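Local coordinates for protein (hdlp (histone deacetylase-like protein)) (PDB 1C3P), which probably acts as a zinc-dependent deacetylase of the histone deacetylase family, at residues Q112-F117 / E288-G293. Residues are numbered along the deposited sequence; the frame is centred on the assembly and turned at random.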
loop_
_atom_site.group_PDB
_atom_site.type_symbol
_atom_site.label_atom_id
_atom_site.label_comp_id
_atom_site.label_asym_id
_atom_site.label_seq_id
_atom_site.Cartn_x
_atom_site.Cartn_y
_atom_site.Cartn_z
ATOM N N GLN A 112 0.117 15.364 1.051
ATOM C CA GLN A 112 1.301 16.023 0.504
ATOM C C GLN A 112 1.654 15.427 -0.850
ATOM O O GLN A 112 2.021 16.143 -1.774
ATOM C CB GLN A 112 2.488 15.885 1.459
ATOM C CG GLN A 112 2.260 16.555 2.799
ATOM C CD GLN A 112 3.422 16.369 3.733
ATOM O OE1 GLN A 112 4.351 17.190 3.775
ATOM N NE2 GLN A 112 3.398 15.273 4.479
ATOM N N ALA A 113 1.571 14.107 -0.972
ATOM C CA ALA A 113 1.864 13.482 -2.260
ATOM C C ALA A 113 0.901 14.022 -3.316
ATOM O O ALA A 113 1.285 14.294 -4.453
ATOM C CB ALA A 113 1.723 11.978 -2.165
ATOM N N ILE A 114 -0.361 14.159 -2.952
ATOM C CA ILE A 114 -1.317 14.679 -3.917
ATOM C C ILE A 114 -1.017 16.139 -4.241
ATOM O O ILE A 114 -1.091 16.554 -5.411
ATOM C CB ILE A 114 -2.745 14.534 -3.416
ATOM C CG1 ILE A 114 -3.080 13.035 -3.295
ATOM C CG2 ILE A 114 -3.706 15.201 -4.407
ATOM C CD1 ILE A 114 -4.366 12.756 -2.480
ATOM N N GLU A 115 -0.668 16.918 -3.218
ATOM C CA GLU A 115 -0.329 18.338 -3.429
ATOM C C GLU A 115 0.805 18.460 -4.444
ATOM O O GLU A 115 0.758 19.290 -5.355
ATOM C CB GLU A 115 0.103 19.011 -2.116
ATOM C CG GLU A 115 -1.018 19.248 -1.127
ATOM C CD GLU A 115 -0.520 19.715 0.235
ATOM O OE1 GLU A 115 0.713 19.833 0.439
ATOM O OE2 GLU A 115 -1.363 19.955 1.120
ATOM N N GLU A 116 1.828 17.628 -4.277
ATOM C CA GLU A 116 2.978 17.644 -5.174
ATOM C C GLU A 116 2.596 17.269 -6.589
ATOM O O GLU A 116 3.050 17.900 -7.547
ATOM C CB GLU A 116 4.050 16.697 -4.663
ATOM C CG GLU A 116 4.725 17.182 -3.405
ATOM C CD GLU A 116 5.298 18.577 -3.586
ATOM O OE1 GLU A 116 6.123 18.770 -4.500
ATOM O OE2 GLU A 116 4.918 19.477 -2.822
ATOM N N PHE A 117 1.763 16.242 -6.721
ATOM C CA PHE A 117 1.328 15.810 -8.038
ATOM C C PHE A 117 0.567 16.926 -8.751
ATOM O O PHE A 117 0.745 17.139 -9.952
ATOM C CB PHE A 117 0.416 14.594 -7.930
ATOM C CG PHE A 117 -0.009 14.043 -9.263
ATOM C CD1 PHE A 117 0.862 13.263 -10.013
ATOM C CD2 PHE A 117 -1.269 14.338 -9.785
ATOM C CE1 PHE A 117 0.488 12.775 -11.272
ATOM C CE2 PHE A 117 -1.652 13.856 -11.042
ATOM C CZ PHE A 117 -0.771 13.075 -11.784
ATOM N N GLU A 288 1.379 9.152 -15.587
ATOM C CA GLU A 288 1.767 9.409 -14.205
ATOM C C GLU A 288 0.578 9.580 -13.259
ATOM O O GLU A 288 -0.455 10.159 -13.619
ATOM C CB GLU A 288 2.645 10.655 -14.112
ATOM C CG GLU A 288 4.007 10.532 -14.797
ATOM C CD GLU A 288 4.834 9.374 -14.267
ATOM O OE1 GLU A 288 4.971 9.246 -13.030
ATOM O OE2 GLU A 288 5.363 8.597 -15.087
ATOM N N GLY A 289 0.750 9.069 -12.045
ATOM C CA GLY A 289 -0.284 9.156 -11.031
ATOM C C GLY A 289 0.336 9.417 -9.671
ATOM O O GLY A 289 1.518 9.735 -9.592
ATOM N N VAL A 290 -0.457 9.279 -8.611
ATOM C CA VAL A 290 0.006 9.498 -7.247
ATOM C C VAL A 290 0.378 8.120 -6.695
ATOM O O VAL A 290 -0.442 7.192 -6.736
ATOM C CB VAL A 290 -1.125 10.161 -6.402
ATOM C CG1 VAL A 290 -0.695 10.343 -4.934
ATOM C CG2 VAL A 290 -1.471 11.526 -7.013
ATOM N N TYR A 291 1.605 7.986 -6.192
ATOM C CA TYR A 291 2.094 6.705 -5.682
ATOM C C TYR A 291 2.170 6.593 -4.154
ATOM O O TYR A 291 2.752 7.445 -3.468
ATOM C CB TYR A 291 3.460 6.418 -6.301
ATOM C CG TYR A 291 3.457 6.654 -7.796
ATOM C CD1 TYR A 291 4.278 7.628 -8.381
ATOM C CD2 TYR A 291 2.585 5.953 -8.620
ATOM C CE1 TYR A 291 4.217 7.894 -9.758
ATOM C CE2 TYR A 291 2.515 6.210 -9.986
ATOM C CZ TYR A 291 3.326 7.176 -10.549
ATOM O OH TYR A 291 3.236 7.412 -11.904
ATOM N N LEU A 292 1.594 5.513 -3.638
ATOM C CA LEU A 292 1.547 5.272 -2.195
ATOM C C LEU A 292 2.171 3.938 -1.847
ATOM O O LEU A 292 2.262 3.052 -2.694
ATOM C CB LEU A 292 0.084 5.249 -1.719
ATOM C CG LEU A 292 -0.836 6.410 -2.103
ATOM C CD1 LEU A 292 -2.259 6.135 -1.539
ATOM C CD2 LEU A 292 -0.282 7.704 -1.563
ATOM N N GLY A 293 2.587 3.792 -0.586
ATOM C CA GLY A 293 3.161 2.535 -0.144
ATOM C C GLY A 293 2.017 1.578 0.161
ATOM O O GLY A 293 0.926 1.685 -0.414
#
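Val-290 sets its two methyl groups against one side of helix 98-118, and each has its own partners. Val-290 CG1, anti to the backbone N (chi1 177°), touches Ala-113 CB and Ile-114 CG1, both at 4.0 Å. Val-290 CG2 instead meets the root of the Phe-117 side chain, 3.7 Å from Phe-117 CG, so the valine spans successive turns of the helix. Beyond the valine, the Phe-117 ring reaches along the backbone that leads into strand 290-292. Phe-117 CD1 lies 3.6 Å from Gly-289 O and Phe-117 CZ 3.5 Å from Glu-288 O, while Phe-117 CE1 comes within 4.1 Å of Glu-288 CB. These are van der Waals contacts of the ring with two carbonyl oxygens and a methylene.

No polar bond joins the two segments; two side-chain hydrogen bonds instead tie 288-293 to itself. Tyr-291 OH donates to Glu-288 OE1 (2.8 Å), approaching from above the carboxylate plane, and accepts a nearly straight bond from Gly-289 N (3.0 Å, 163°). Glu-288 OE2 also forms a salt bridge with Arg-283, so both carboxylate oxygens have a partner. Replacing Phe-117 with an alanine would probably leave Val-290 CG2 and the Glu-288 and Gly-289 carbonyls without the aromatic ring that packs against them, opening a gap at this end of the interface.

In the fold, helix and strand pack roughly antiparallel, the short axes of 112-117 and 290-292 making 156°; the strand lies inside the parallel sheet, between strands 122-125 and 250-254, as expected of the alpha/beta architecture shared with arginase relatives. The chemistry implies that shape and apolar burial join helix to strand, while hydrogen bonds and charge organise the strand's entry.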